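Side-chain contacts in pyroglutamyl-peptidase I (Fervidobacterium islandicum, PDB 6LTQ), which probably removes N-terminal pyroglutamyl residues from peptides, acting as a pyrrolidone carboxyl peptidase of a thermophilic, keratin-degrading bacterium: residues K38-A43 with L205-V210; G26-N31 with L181-E186. All blocks are in the same frame, centred on the assembly; numbering follows the deposited sequence.

Contact 1 of 2, residues K38-A43 with L205-V210; sequences KRLSKA and LQTKAV
The guanidinium of Arg39 is the flat group turned to the other helix, with Thr207 OG1 oblique to its plane. The closer meeting is made by the aliphatic part of the arginine, which crosses the threonine at about a right angle: Arg39 CD lies 3.7 Å from Thr207 CG2 and 3.8 Å from Thr207 OG1. With CG turned opposite the backbone N (chi1 -176°) the chain runs out across the threonine, and a bend at chi3 (-75°) then turns the charged end. Arginine suits this exposed border because its methylenes can cover an apolar neighbour while its charge stays at the surface.

Thr207 divides its two branches between two tasks. Its hydroxyl, beside its own backbone N (chi1 -59°), is hydrogen-bonded to the carbonyl O of Leu203 one turn earlier, which satisfies a buried polar atom within its own helix. The methyl is thereby left facing helix 32-40, where Thr207 CG2 meets Leu40 CD2 at 3.8 Å as the two side chains pass in opposite directions. The other leucine methyl continues the apolar line, Leu40 CD1 touching Val210 CG1 at 3.7 Å. Forked leucine can thus reach residues almost one helical turn apart, and the short, branched threonine and valine fit close beside it.

Across the segments the contact is purely van der Waals: helix-to-helix packing within an alpha/beta fold. It joins the C-terminal end of helix 32-40, which follows strand 15-22, to helix 203-215, the last of the chain; Ile36 also rests on Thr207 and Val210, and Leu40 on Leu214.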
# COMPACT_ATOMS: atom_id res chain seq x y z
N LYS D 38 -6.11 -5.75 -29.71
CA LYS D 38 -7.06 -6.51 -30.52
C LYS D 38 -8.37 -5.75 -30.65
O LYS D 38 -8.96 -5.70 -31.73
CB LYS D 38 -7.32 -7.89 -29.90
CG LYS D 38 -6.12 -8.84 -29.90
CD LYS D 38 -6.51 -10.21 -29.31
CE LYS D 38 -7.26 -10.08 -27.97
NZ LYS D 38 -7.40 -11.36 -27.21
N ARG D 39 -8.85 -5.16 -29.56
CA ARG D 39 -10.11 -4.42 -29.63
C ARG D 39 -10.01 -3.22 -30.57
O ARG D 39 -10.95 -2.95 -31.33
CB ARG D 39 -10.54 -3.98 -28.23
CG ARG D 39 -11.88 -3.29 -28.22
CD ARG D 39 -12.50 -3.35 -26.85
NE ARG D 39 -13.04 -4.68 -26.55
CZ ARG D 39 -13.78 -4.94 -25.48
NH1 ARG D 39 -14.07 -3.97 -24.62
NH2 ARG D 39 -14.23 -6.17 -25.27
N LEU D 40 -8.90 -2.50 -30.54
CA LEU D 40 -8.74 -1.28 -31.31
C LEU D 40 -8.28 -1.56 -32.75
O LEU D 40 -8.16 -0.61 -33.55
CB LEU D 40 -7.80 -0.32 -30.60
CG LEU D 40 -8.40 0.32 -29.34
CD1 LEU D 40 -7.47 1.38 -28.71
CD2 LEU D 40 -9.81 0.92 -29.56
N SER D 41 -7.98 -2.84 -33.04
CA SER D 41 -7.71 -3.41 -34.37
C SER D 41 -8.57 -2.82 -35.47
O SER D 41 -8.01 -2.51 -36.53
CB SER D 41 -8.01 -4.94 -34.31
OG SER D 41 -6.89 -5.77 -33.88
N LYS D 42 -9.80 -2.41 -35.13
CA LYS D 42 -10.77 -1.77 -36.03
C LYS D 42 -10.56 -0.25 -36.04
O LYS D 42 -11.31 0.55 -35.45
CB LYS D 42 -12.16 -2.16 -35.57
CG LYS D 42 -12.13 -3.59 -34.90
CD LYS D 42 -13.54 -4.06 -34.55
CE LYS D 42 -13.59 -5.36 -33.73
NZ LYS D 42 -14.33 -6.44 -34.47
N ALA D 43 -9.52 0.17 -36.77
CA ALA D 43 -8.94 1.51 -36.64
C ALA D 43 -9.77 2.52 -37.45
O ALA D 43 -9.42 2.94 -38.55
CB ALA D 43 -7.49 1.50 -37.10
N LEU D 205 -13.04 0.42 -19.71
CA LEU D 205 -12.46 1.70 -19.31
C LEU D 205 -11.02 1.84 -19.79
O LEU D 205 -10.62 2.92 -20.26
CB LEU D 205 -12.56 1.88 -17.79
CG LEU D 205 -12.16 3.27 -17.27
CD1 LEU D 205 -13.00 4.39 -17.91
CD2 LEU D 205 -12.23 3.32 -15.73
N GLN D 206 -10.23 0.77 -19.72
CA GLN D 206 -8.86 0.83 -20.24
C GLN D 206 -8.86 1.12 -21.74
O GLN D 206 -8.04 1.89 -22.24
CB GLN D 206 -8.11 -0.47 -19.98
CG GLN D 206 -7.93 -0.84 -18.52
CD GLN D 206 -6.85 -1.87 -18.35
OE1 GLN D 206 -5.90 -1.92 -19.14
NE2 GLN D 206 -6.99 -2.70 -17.34
N THR D 207 -9.77 0.48 -22.48
CA THR D 207 -9.86 0.73 -23.91
C THR D 207 -10.26 2.17 -24.18
O THR D 207 -9.70 2.83 -25.07
CB THR D 207 -10.85 -0.26 -24.54
OG1 THR D 207 -10.39 -1.59 -24.29
CG2 THR D 207 -10.94 -0.04 -26.04
N LYS D 208 -11.21 2.69 -23.41
CA LYS D 208 -11.59 4.08 -23.57
C LYS D 208 -10.39 5.00 -23.33
O LYS D 208 -10.20 5.99 -24.05
CB LYS D 208 -12.75 4.42 -22.62
CG LYS D 208 -13.14 5.89 -22.64
CD LYS D 208 -14.36 6.18 -21.75
CE LYS D 208 -14.71 7.67 -21.75
NZ LYS D 208 -15.92 7.99 -20.92
N ALA D 209 -9.55 4.68 -22.34
CA ALA D 209 -8.41 5.54 -22.06
C ALA D 209 -7.46 5.59 -23.25
O ALA D 209 -7.04 6.66 -23.69
CB ALA D 209 -7.68 5.06 -20.81
N VAL D 210 -7.12 4.42 -23.80
CA VAL D 210 -6.20 4.38 -24.93
C VAL D 210 -6.84 5.02 -26.15
O VAL D 210 -6.17 5.72 -26.92
CB VAL D 210 -5.75 2.93 -25.19
CG1 VAL D 210 -4.89 2.85 -26.46
CG2 VAL D 210 -4.95 2.41 -23.97

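Contact 2 of 2, residues G26-N31 with L181-E186; sequences GGEKVN and LPFLPE
Glu28 OE2 is held by a salt bridge to Lys191 NZ, while OE1 accepts a hydrogen bond from Gln187 NE2, so both oxygens have partners and the group's rotation is restricted. OE2 of Glu28 also lies 3.9 Å from Phe183 CE1, at an oblique position relative to the ring. Carboxylate and ring planes are 44° apart, and the two side chains cross at about a right angle. A bend at chi2 (-69°) folds the glutamate chain over toward the ring. Because Lys191 also makes a cation-pi contact with Phe183, the broad, polarisable ring lies beside both members of the ion pair; the nearby lysine charge would be expected to favour the ionised glutamate.

Farther along, the side chains of Val30 and Leu184 form an apolar pair and cross at about a right angle, with Val30 CG1 4.2 Å from Leu184 CD1. Compact valine covers the buried leucine from the partly exposed side. Glu186 OE1 stands beside the same valine methyl and makes a long, weak ion pair with Arg35.

Each segment leads into a helix: Asn31 is the N-cap of helix 32-40, its side chain capping a backbone N, and Leu184 occupies the N-cap position of helix 185-189. The loop after strand 15-22 is thus packed against the turn that follows strand 175-181, where Pro185 packs on Pro144 and Glu186 on Lys142 of the second subunit.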
# COMPACT_ATOMS: atom_id res chain seq x y z
N GLY D 26 3.99 -14.68 -16.93
CA GLY D 26 3.95 -14.80 -15.49
C GLY D 26 2.80 -15.64 -14.96
O GLY D 26 2.36 -15.42 -13.83
N GLY D 27 2.30 -16.58 -15.75
CA GLY D 27 1.20 -17.41 -15.33
C GLY D 27 -0.18 -16.87 -15.65
O GLY D 27 -1.17 -17.57 -15.40
N GLU D 28 -0.28 -15.66 -16.19
CA GLU D 28 -1.58 -15.14 -16.60
C GLU D 28 -2.02 -15.78 -17.92
O GLU D 28 -1.19 -16.16 -18.74
CB GLU D 28 -1.52 -13.61 -16.75
CG GLU D 28 -1.17 -12.87 -15.45
CD GLU D 28 -2.27 -12.95 -14.39
OE1 GLU D 28 -3.47 -13.08 -14.76
OE2 GLU D 28 -1.94 -12.90 -13.18
N LYS D 29 -3.33 -15.89 -18.11
CA LYS D 29 -3.86 -16.37 -19.38
C LYS D 29 -4.24 -15.23 -20.32
O LYS D 29 -4.57 -15.48 -21.48
CB LYS D 29 -5.07 -17.28 -19.15
CG LYS D 29 -5.87 -16.96 -17.89
CD LYS D 29 -6.98 -17.99 -17.64
CE LYS D 29 -8.16 -17.78 -18.57
NZ LYS D 29 -9.43 -18.35 -18.02
N VAL D 30 -4.24 -13.99 -19.83
CA VAL D 30 -4.56 -12.84 -20.65
C VAL D 30 -3.59 -11.71 -20.30
O VAL D 30 -2.91 -11.74 -19.28
CB VAL D 30 -6.03 -12.38 -20.44
CG1 VAL D 30 -6.19 -11.66 -19.11
CG2 VAL D 30 -6.47 -11.48 -21.55
N ASN D 31 -3.52 -10.74 -21.19
CA ASN D 31 -2.74 -9.52 -20.96
C ASN D 31 -3.59 -8.35 -21.41
O ASN D 31 -4.01 -8.30 -22.58
CB ASN D 31 -1.41 -9.58 -21.71
CG ASN D 31 -0.48 -8.43 -21.35
OD1 ASN D 31 -0.92 -7.28 -21.17
ND2 ASN D 31 0.83 -8.72 -21.28
N LEU D 181 -0.79 -0.50 -17.65
CA LEU D 181 -2.21 -0.76 -17.47
C LEU D 181 -2.46 -1.63 -16.24
O LEU D 181 -1.69 -2.57 -15.96
CB LEU D 181 -2.80 -1.49 -18.70
CG LEU D 181 -2.59 -0.78 -20.03
CD1 LEU D 181 -2.85 -1.80 -21.18
CD2 LEU D 181 -3.51 0.43 -20.13
N PRO D 182 -3.55 -1.36 -15.52
CA PRO D 182 -3.94 -2.23 -14.40
C PRO D 182 -4.26 -3.64 -14.88
O PRO D 182 -4.54 -3.87 -16.06
CB PRO D 182 -5.21 -1.55 -13.84
CG PRO D 182 -5.11 -0.10 -14.27
CD PRO D 182 -4.40 -0.15 -15.63
N PHE D 183 -4.23 -4.58 -13.94
CA PHE D 183 -4.89 -5.86 -14.16
C PHE D 183 -6.34 -5.65 -14.60
O PHE D 183 -7.01 -4.71 -14.17
CB PHE D 183 -4.92 -6.67 -12.87
CG PHE D 183 -3.70 -7.49 -12.62
CD1 PHE D 183 -3.08 -8.19 -13.64
CD2 PHE D 183 -3.20 -7.60 -11.34
CE1 PHE D 183 -1.98 -8.99 -13.38
CE2 PHE D 183 -2.08 -8.39 -11.08
CZ PHE D 183 -1.48 -9.09 -12.10
N LEU D 184 -6.82 -6.55 -15.47
CA LEU D 184 -8.26 -6.67 -15.67
C LEU D 184 -8.90 -7.29 -14.43
O LEU D 184 -8.26 -8.08 -13.72
CB LEU D 184 -8.58 -7.53 -16.90
CG LEU D 184 -8.08 -7.01 -18.25
CD1 LEU D 184 -8.29 -8.08 -19.33
CD2 LEU D 184 -8.76 -5.70 -18.66
N PRO D 185 -10.16 -6.98 -14.16
CA PRO D 185 -10.83 -7.60 -13.00
C PRO D 185 -10.76 -9.13 -13.03
O PRO D 185 -10.54 -9.75 -11.98
CB PRO D 185 -12.26 -7.08 -13.10
CG PRO D 185 -12.13 -5.78 -13.86
CD PRO D 185 -11.02 -6.01 -14.86
N GLU D 186 -10.87 -9.75 -14.21
CA GLU D 186 -10.80 -11.21 -14.25
C GLU D 186 -9.45 -11.75 -13.78
O GLU D 186 -9.37 -12.87 -13.26
CB GLU D 186 -11.11 -11.71 -15.66
CG GLU D 186 -10.10 -11.26 -16.67
CD GLU D 186 -10.63 -11.36 -18.08
OE1 GLU D 186 -10.32 -12.37 -18.75
OE2 GLU D 186 -11.37 -10.44 -18.50

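The two contacts have centres 16 Å apart and share the neighbourhood of helix 32-40: contact 2 involves the loop leading into it, contact 1 its last turn. Along the chain the segments alternate, 26-31, 38-43, 181-186, 205-210, so two early pieces are brought together with two late ones, and the long intervening chain carries Cys156, oxidised here to cysteinesulfonic acid. Gln206 connects the contacts, its NE2 lying 3.0 Å from Pro182 O in a probable hydrogen bond. Strands 15-22 and 175-181 belong to one mixed sheet, each pairing with strand 77-83; contact 2 joins the loops directly after these strands, contact 1 the helices beyond them.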